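Long-range contact in uncharacterized hypothetical protein (Bacteroides uniformis, PDB 4EIU), which is of unknown function but belongs to the DUF3823 family, whose N-terminal domain falls in the transthyretin clan: residues 112-124 / 218-230. Residues are numbered along the deposited sequence; the frame is centred on the assembly and turned at random.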
ATOM      1  N   GLN A 112       7.658  -6.658  -2.939  1.00 34.63           N
ATOM      2  CA  GLN A 112       7.691  -7.444  -1.688  1.00 36.95           C
ATOM      3  C   GLN A 112       6.951  -6.589  -0.642  1.00 37.67           C
ATOM      4  O   GLN A 112       7.559  -5.766   0.027  1.00 35.69           O
ATOM      5  CB  GLN A 112       9.131  -7.707  -1.309  1.00 37.19           C
ATOM      6  CG  GLN A 112       9.703  -8.815  -2.194  1.00 40.37           C
ATOM      7  CD  GLN A 112      11.198  -9.026  -2.073  1.00 43.06           C
ATOM      8  OE1 GLN A 112      12.006  -8.075  -2.169  1.00 41.33           O
ATOM      9  NE2 GLN A 112      11.587 -10.285  -1.872  1.00 40.10           N
ATOM     10  N   PRO A 113       5.620  -6.796  -0.521  1.00 39.30           N
ATOM     11  CA  PRO A 113       4.853  -5.976   0.401  1.00 37.92           C
ATOM     12  C   PRO A 113       5.300  -6.268   1.832  1.00 39.38           C
ATOM     13  O   PRO A 113       5.673  -7.363   2.127  1.00 37.50           O
ATOM     14  CB  PRO A 113       3.408  -6.457   0.207  1.00 39.88           C
ATOM     15  CG  PRO A 113       3.525  -7.829  -0.357  1.00 44.52           C
ATOM     16  CD  PRO A 113       4.829  -7.892  -1.102  1.00 38.55           C
ATOM     17  N   PHE A 114       5.206  -5.274   2.708  1.00 38.83           N
ATOM     18  CA  PHE A 114       5.647  -5.464   4.067  1.00 38.13           C
ATOM     19  C   PHE A 114       4.754  -6.458   4.820  1.00 43.00           C
ATOM     20  O   PHE A 114       5.244  -7.271   5.596  1.00 41.37           O
ATOM     21  CB  PHE A 114       5.611  -4.140   4.825  1.00 39.64           C
ATOM     22  CG  PHE A 114       6.450  -3.055   4.231  1.00 39.88           C
ATOM     23  CD1 PHE A 114       7.709  -3.321   3.743  1.00 35.25           C
ATOM     24  CD2 PHE A 114       5.998  -1.754   4.206  1.00 34.75           C
ATOM     25  CE1 PHE A 114       8.498  -2.306   3.223  1.00 36.93           C
ATOM     26  CE2 PHE A 114       6.782  -0.737   3.681  1.00 36.21           C
ATOM     27  CZ  PHE A 114       8.054  -1.016   3.219  1.00 35.43           C
ATOM     28  N   LEU A 115       3.450  -6.356   4.594  1.00 40.52           N
ATOM     29  CA  LEU A 115       2.399  -7.114   5.316  1.00 43.60           C
ATOM     30  C   LEU A 115       1.306  -7.588   4.369  1.00 43.62           C
ATOM     31  O   LEU A 115       1.020  -6.941   3.360  1.00 43.55           O
ATOM     32  CB  LEU A 115       1.760  -6.233   6.403  1.00 44.93           C
ATOM     33  CG  LEU A 115       2.673  -5.637   7.505  1.00 43.21           C
ATOM     34  CD1 LEU A 115       1.914  -4.662   8.431  1.00 45.98           C
ATOM     35  CD2 LEU A 115       3.304  -6.744   8.372  1.00 42.19           C
ATOM     36  N   ASN A 116       0.725  -8.732   4.698  1.00 46.69           N
ATOM     37  CA  ASN A 116      -0.502  -9.191   4.120  1.00 48.99           C
ATOM     38  C   ASN A 116      -1.583  -9.060   5.166  1.00 53.41           C
ATOM     39  O   ASN A 116      -1.383  -9.433   6.334  1.00 48.39           O
ATOM     40  CB  ASN A 116      -0.360 -10.641   3.681  1.00 50.97           C
ATOM     41  CG  ASN A 116       0.607 -10.806   2.536  1.00 52.97           C
ATOM     42  OD1 ASN A 116       0.698  -9.954   1.659  1.00 53.49           O
ATOM     43  ND2 ASN A 116       1.302 -11.922   2.512  1.00 57.91           N
ATOM     44  N   VAL A 117      -2.723  -8.542   4.754  1.00 47.78           N
ATOM     45  CA  VAL A 117      -3.813  -8.237   5.680  1.00 49.60           C
ATOM     46  C   VAL A 117      -5.103  -8.767   5.101  1.00 55.92           C
ATOM     47  O   VAL A 117      -5.445  -8.432   3.976  1.00 53.43           O
ATOM     48  CB  VAL A 117      -3.969  -6.717   5.890  1.00 48.84           C
ATOM     49  CG1 VAL A 117      -5.081  -6.429   6.917  1.00 48.96           C
ATOM     50  CG2 VAL A 117      -2.634  -6.064   6.259  1.00 46.77           C
ATOM     51  N   GLU A 118      -5.824  -9.582   5.869  1.00 57.90           N
ATOM     52  CA  GLU A 118      -7.070 -10.166   5.377  1.00 64.03           C
ATOM     53  C   GLU A 118      -8.107 -10.214   6.478  1.00 68.29           C
ATOM     54  O   GLU A 118      -7.772 -10.236   7.669  1.00 65.75           O
ATOM     55  CB  GLU A 118      -6.818 -11.587   4.865  1.00 65.25           C
ATOM     56  CG  GLU A 118      -6.309 -12.531   5.960  1.00 79.31           C
ATOM     57  CD  GLU A 118      -5.698 -13.812   5.429  1.00 95.31           C
ATOM     58  OE1 GLU A 118      -6.345 -14.466   4.575  1.00 87.45           O
ATOM     59  OE2 GLU A 118      -4.586 -14.180   5.896  1.00 87.94           O
ATOM     60  N   PHE A 119      -9.368 -10.241   6.070  1.00 64.20           N
ATOM     61  CA  PHE A 119     -10.457 -10.614   6.990  1.00 65.37           C
ATOM     62  C   PHE A 119     -10.519 -12.129   7.126  1.00 71.72           C
ATOM     63  O   PHE A 119     -10.196 -12.850   6.187  1.00 70.09           O
ATOM     64  CB  PHE A 119     -11.782 -10.096   6.473  1.00 65.81           C
ATOM     65  CG  PHE A 119     -11.936  -8.611   6.584  1.00 64.61           C
ATOM     66  CD1 PHE A 119     -11.973  -7.995   7.839  1.00 66.64           C
ATOM     67  CD2 PHE A 119     -12.066  -7.825   5.443  1.00 60.00           C
ATOM     68  CE1 PHE A 119     -12.148  -6.624   7.954  1.00 69.27           C
ATOM     69  CE2 PHE A 119     -12.230  -6.452   5.548  1.00 64.48           C
ATOM     70  CZ  PHE A 119     -12.274  -5.846   6.802  1.00 65.70           C
ATOM     71  N   VAL A 120     -10.920 -12.621   8.293  1.00 76.26           N
ATOM     72  CA  VAL A 120     -11.081 -14.056   8.474  1.00 80.48           C
ATOM     73  C   VAL A 120     -12.558 -14.418   8.414  1.00 91.88           C
ATOM     74  O   VAL A 120     -12.957 -15.196   7.551  1.00103.51           O
ATOM     75  CB  VAL A 120     -10.435 -14.556   9.775  1.00 81.57           C
ATOM     76  CG1 VAL A 120     -10.693 -16.051   9.943  1.00 82.64           C
ATOM     77  CG2 VAL A 120      -8.947 -14.263   9.735  1.00 85.59           C
ATOM     78  N   GLY A 121     -13.379 -13.841   9.285  1.00 80.43           N
ATOM     79  CA  GLY A 121     -14.822 -14.150   9.234  1.00102.97           C
ATOM     80  C   GLY A 121     -15.614 -13.221   8.330  1.00 91.86           C
ATOM     81  O   GLY A 121     -15.052 -12.424   7.604  1.00 91.60           O
ATOM     82  N   ASN A 122     -16.935 -13.343   8.382  1.00 92.82           N
ATOM     83  CA  ASN A 122     -17.835 -12.270   7.958  1.00 93.88           C
ATOM     84  C   ASN A 122     -17.997 -11.326   9.141  1.00 92.60           C
ATOM     85  O   ASN A 122     -18.183 -11.791  10.262  1.00100.13           O
ATOM     86  CB  ASN A 122     -19.215 -12.820   7.597  1.00101.66           C
ATOM     87  CG  ASN A 122     -19.220 -13.554   6.280  1.00100.58           C
ATOM     88  OD1 ASN A 122     -18.789 -13.019   5.262  1.00 96.13           O
ATOM     89  ND2 ASN A 122     -19.705 -14.788   6.292  1.00107.29           N
ATOM     90  N   PRO A 123     -17.921 -10.006   8.916  1.00 90.00           N
ATOM     91  CA  PRO A 123     -18.124  -9.094  10.050  1.00 91.72           C
ATOM     92  C   PRO A 123     -19.524  -9.189  10.693  1.00 95.62           C
ATOM     93  O   PRO A 123     -20.506  -8.914  10.025  1.00108.93           O
ATOM     94  CB  PRO A 123     -17.908  -7.709   9.419  1.00 90.52           C
ATOM     95  CG  PRO A 123     -16.977  -7.958   8.269  1.00 92.57           C
ATOM     96  CD  PRO A 123     -17.367  -9.310   7.734  1.00 95.04           C
ATOM     97  N   GLN A 124     -19.609  -9.601  11.959  1.00105.33           N
ATOM     98  CA  GLN A 124     -20.881  -9.585  12.714  1.00102.08           C
ATOM     99  C   GLN A 124     -21.312  -8.134  12.958  1.00100.51           C
ATOM    100  O   GLN A 124     -20.468  -7.282  13.184  1.00101.02           O
ATOM    101  CB  GLN A 124     -20.709 -10.228  14.098  1.00115.25           C
ATOM    102  CG  GLN A 124     -20.434 -11.723  14.163  1.00118.61           C
ATOM    103  CD  GLN A 124     -20.126 -12.191  15.592  1.00127.54           C
ATOM    104  OE1 GLN A 124     -18.981 -12.494  15.917  1.00131.27           O
ATOM    105  NE2 GLN A 124     -21.146 -12.236  16.450  1.00120.95           N
ATOM    106  N   PHE A 218     -19.187  -0.053   3.693  1.00 67.82           N
ATOM    107  CA  PHE A 218     -18.053  -0.888   3.270  1.00 67.99           C
ATOM    108  C   PHE A 218     -16.952  -0.793   4.304  1.00 68.45           C
ATOM    109  O   PHE A 218     -16.679   0.306   4.812  1.00 64.86           O
ATOM    110  CB  PHE A 218     -17.571  -0.462   1.903  1.00 62.03           C
ATOM    111  CG  PHE A 218     -18.619  -0.629   0.836  1.00 67.01           C
ATOM    112  CD1 PHE A 218     -19.561   0.365   0.614  1.00 71.71           C
ATOM    113  CD2 PHE A 218     -18.694  -1.800   0.092  1.00 68.60           C
ATOM    114  CE1 PHE A 218     -20.556   0.206  -0.341  1.00 74.88           C
ATOM    115  CE2 PHE A 218     -19.675  -1.959  -0.879  1.00 76.09           C
ATOM    116  CZ  PHE A 218     -20.603  -0.956  -1.096  1.00 75.53           C
ATOM    117  N   VAL A 219     -16.360  -1.944   4.632  1.00 62.79           N
ATOM    118  CA  VAL A 219     -15.312  -2.039   5.662  1.00 62.42           C
ATOM    119  C   VAL A 219     -14.038  -2.651   5.096  1.00 61.94           C
ATOM    120  O   VAL A 219     -14.071  -3.430   4.140  1.00 64.91           O
ATOM    121  CB  VAL A 219     -15.760  -2.872   6.889  1.00 65.77           C
ATOM    122  CG1 VAL A 219     -17.079  -2.361   7.438  1.00 68.06           C
ATOM    123  CG2 VAL A 219     -15.852  -4.348   6.536  1.00 67.72           C
ATOM    124  N   ARG A 220     -12.905  -2.299   5.687  1.00 57.47           N
ATOM    125  CA  ARG A 220     -11.629  -2.756   5.169  1.00 56.94           C
ATOM    126  C   ARG A 220     -10.558  -2.679   6.256  1.00 57.04           C
ATOM    127  O   ARG A 220     -10.556  -1.739   7.052  1.00 58.51           O
ATOM    128  CB  ARG A 220     -11.221  -1.873   4.013  1.00 52.21           C
ATOM    129  CG  ARG A 220     -10.238  -2.486   3.043  1.00 54.09           C
ATOM    130  CD  ARG A 220     -10.039  -1.529   1.884  1.00 47.62           C
ATOM    131  NE  ARG A 220      -9.058  -2.016   0.927  1.00 47.59           N
ATOM    132  CZ  ARG A 220      -8.453  -1.266   0.002  1.00 46.62           C
ATOM    133  NH1 ARG A 220      -8.706   0.031  -0.118  1.00 46.53           N
ATOM    134  NH2 ARG A 220      -7.548  -1.822  -0.807  1.00 44.84           N
ATOM    135  N   ALA A 221      -9.659  -3.658   6.261  1.00 55.85           N
ATOM    136  CA  ALA A 221      -8.559  -3.701   7.230  1.00 53.32           C
ATOM    137  C   ALA A 221      -7.295  -3.222   6.589  1.00 53.04           C
ATOM    138  O   ALA A 221      -7.117  -3.320   5.363  1.00 47.02           O
ATOM    139  CB  ALA A 221      -8.389  -5.099   7.809  1.00 55.54           C
ATOM    140  N   ALA A 222      -6.431  -2.635   7.413  1.00 52.73           N
ATOM    141  CA  ALA A 222      -5.143  -2.188   6.982  1.00 48.17           C
ATOM    142  C   ALA A 222      -4.173  -2.316   8.134  1.00 49.66           C
ATOM    143  O   ALA A 222      -4.589  -2.271   9.285  1.00 50.38           O
ATOM    144  CB  ALA A 222      -5.193  -0.746   6.470  1.00 45.68           C
ATOM    145  N   ALA A 223      -2.892  -2.515   7.807  1.00 49.99           N
ATOM    146  CA  ALA A 223      -1.816  -2.576   8.829  1.00 51.59           C
ATOM    147  C   ALA A 223      -0.509  -2.059   8.214  1.00 47.08           C
ATOM    148  O   ALA A 223      -0.316  -2.061   6.972  1.00 41.03           O
ATOM    149  CB  ALA A 223      -1.660  -3.960   9.382  1.00 46.99           C
ATOM    150  N   ARG A 224       0.333  -1.494   9.064  1.00 43.15           N
ATOM    151  CA  ARG A 224       1.606  -0.987   8.589  1.00 39.91           C
ATOM    152  C   ARG A 224       2.712  -1.215   9.598  1.00 43.95           C
ATOM    153  O   ARG A 224       2.456  -1.549  10.770  1.00 45.60           O
ATOM    154  CB  ARG A 224       1.476   0.484   8.256  1.00 40.39           C
ATOM    155  CG  ARG A 224       1.124   1.357   9.445  1.00 44.31           C
ATOM    156  CD  ARG A 224       1.113   2.806   9.057  1.00 46.79           C
ATOM    157  NE  ARG A 224       0.564   3.615  10.131  1.00 46.92           N
ATOM    158  CZ  ARG A 224       0.456   4.933  10.103  1.00 48.54           C
ATOM    159  NH1 ARG A 224       0.818   5.622   9.040  1.00 48.17           N
ATOM    160  NH2 ARG A 224      -0.057   5.565  11.156  1.00 49.06           N
ATOM    161  N   ILE A 225       3.930  -1.037   9.117  1.00 43.27           N
ATOM    162  CA  ILE A 225       5.135  -1.141   9.909  1.00 41.18           C
ATOM    163  C   ILE A 225       5.741   0.228  10.182  1.00 45.99           C
ATOM    164  O   ILE A 225       5.312   1.220   9.616  1.00 42.62           O
ATOM    165  CB  ILE A 225       6.188  -2.115   9.284  1.00 38.88           C
ATOM    166  CG1 ILE A 225       6.689  -1.648   7.910  1.00 39.02           C
ATOM    167  CG2 ILE A 225       5.586  -3.503   9.189  1.00 35.93           C
ATOM    168  CD1 ILE A 225       7.989  -2.322   7.419  1.00 39.96           C
ATOM    169  N   ASN A 226       6.760   0.259  11.044  1.00 42.91           N
ATOM    170  CA  ASN A 226       7.472   1.482  11.436  1.00 39.59           C
ATOM    171  C   ASN A 226       8.545   1.894  10.405  1.00 38.04           C
ATOM    172  O   ASN A 226       9.733   2.015  10.709  1.00 41.32           O
ATOM    173  CB  ASN A 226       8.060   1.253  12.842  1.00 43.26           C
ATOM    174  CG  ASN A 226       8.739   2.488  13.420  1.00 51.98           C
ATOM    175  OD1 ASN A 226       8.336   3.593  13.120  1.00 48.85           O
ATOM    176  ND2 ASN A 226       9.799   2.295  14.234  1.00 46.84           N
ATOM    177  N   TYR A 227       8.126   2.113   9.156  1.00 37.01           N
ATOM    178  CA  TYR A 227       9.042   2.342   8.064  1.00 37.39           C
ATOM    179  C   TYR A 227       8.363   3.138   6.946  1.00 38.97           C
ATOM    180  O   TYR A 227       7.288   2.773   6.486  1.00 36.12           O
ATOM    181  CB  TYR A 227       9.522   0.995   7.483  1.00 37.20           C
ATOM    182  CG  TYR A 227      10.742   1.138   6.601  1.00 35.99           C
ATOM    183  CD1 TYR A 227      11.992   1.398   7.130  1.00 40.48           C
ATOM    184  CD2 TYR A 227      10.639   1.043   5.192  1.00 38.08           C
ATOM    185  CE1 TYR A 227      13.125   1.549   6.300  1.00 36.69           C
ATOM    186  CE2 TYR A 227      11.739   1.198   4.384  1.00 39.21           C
ATOM    187  CZ  TYR A 227      12.974   1.443   4.930  1.00 40.85           C
ATOM    188  OH  TYR A 227      14.033   1.600   4.110  1.00 40.64           O
ATOM    189  N   ASP A 228       9.009   4.220   6.570  1.00 38.93           N
ATOM    190  CA  ASP A 228       8.477   5.142   5.590  1.00 38.09           C
ATOM    191  C   ASP A 228       8.993   4.916   4.204  1.00 37.55           C
ATOM    192  O   ASP A 228      10.162   4.534   4.007  1.00 39.03           O
ATOM    193  CB  ASP A 228       8.666   6.616   6.031  1.00 42.42           C
ATOM    194  CG  ASP A 228      10.121   7.016   6.276  1.00 44.00           C
ATOM    195  OD1 ASP A 228      10.983   6.156   6.491  1.00 54.47           O
ATOM    196  OD2 ASP A 228      10.417   8.223   6.239  1.00 48.70           O
ATOM    197  N   THR A 229       8.112   5.175   3.236  1.00 35.32           N
ATOM    198  CA  THR A 229       8.429   5.031   1.816  1.00 36.57           C
ATOM    199  C   THR A 229       7.827   6.250   1.105  1.00 36.81           C
ATOM    200  O   THR A 229       6.675   6.638   1.385  1.00 35.35           O
ATOM    201  CB  THR A 229       7.928   3.670   1.215  1.00 35.23           C
ATOM    202  OG1 THR A 229       6.521   3.489   1.428  1.00 35.98           O
ATOM    203  CG2 THR A 229       8.673   2.475   1.836  1.00 34.86           C
ATOM    204  N   PRO A 230       8.622   6.935   0.271  1.00 39.78           N
ATOM    205  CA  PRO A 230      10.076   6.801   0.113  1.00 39.49           C
ATOM    206  C   PRO A 230      10.771   7.134   1.424  1.00 40.29           C
ATOM    207  O   PRO A 230      10.211   7.859   2.284  1.00 39.01           O
ATOM    208  CB  PRO A 230      10.464   7.842  -0.956  1.00 39.08           C
ATOM    209  CG  PRO A 230       9.229   8.598  -1.267  1.00 43.15           C
ATOM    210  CD  PRO A 230       8.033   7.913  -0.659  1.00 38.52           C
TER
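Phe114 offers one ring face to Ile225, whose CD1 sits 3.8 Å from the centroid of the Phe114 ring and 18° off its normal, a CH-pi contact. Ile225 reaches this spot because CG1 lies between its backbone N and carbonyl carbon (chi1 63°); this leaves CG2 to meet the isobutyl group of Leu115. The edge of the Phe114 ring points at the methyl of Thr229, with CZ 3.8 Å from Thr229 CG2, while Tyr227 crosses Phe114 at about a right angle, its CD2 near Phe114 CZ. Flat and wide, the phenylalanine can thus touch three residues of a turning chain. Leu115 sends CD1 over the backbone of the facing strand, 3.6 Å from Ala223 C. Val117 straddles two alanines, its CG1 3.7 Å from Ala221 CB and CG2 3.9 Å from Ala223 CB; methyl side chains suit a place where larger neighbours press close to the main chain. Phe119 turns its ring edge to the backbone of Arg220, its CZ 3.6 Å from Arg220 CA, and also meets Val219 CG2, which Pro123 flanks more loosely at the far end.

No hydrogen bond joins the segments; each strand is paired within its own sheet, 115-126 with 129-138 and 216-225 between 162-170 and 239-247. Arg224 and Arg220 point away from strand 115-119, where Arg224 meets Asp164 in a salt bridge and Arg220 NE bonds to Ser241 O. Thr229 turns its methyl to Phe114 and its hydroxyl to Gly77 O.

With axes 6.6 Å apart at closest approach and running roughly antiparallel (156°), the strands meet face to face through aliphatic and aromatic side chains, the hydrophobic core arrangement of two packed antiparallel sheets, as in a beta sandwich.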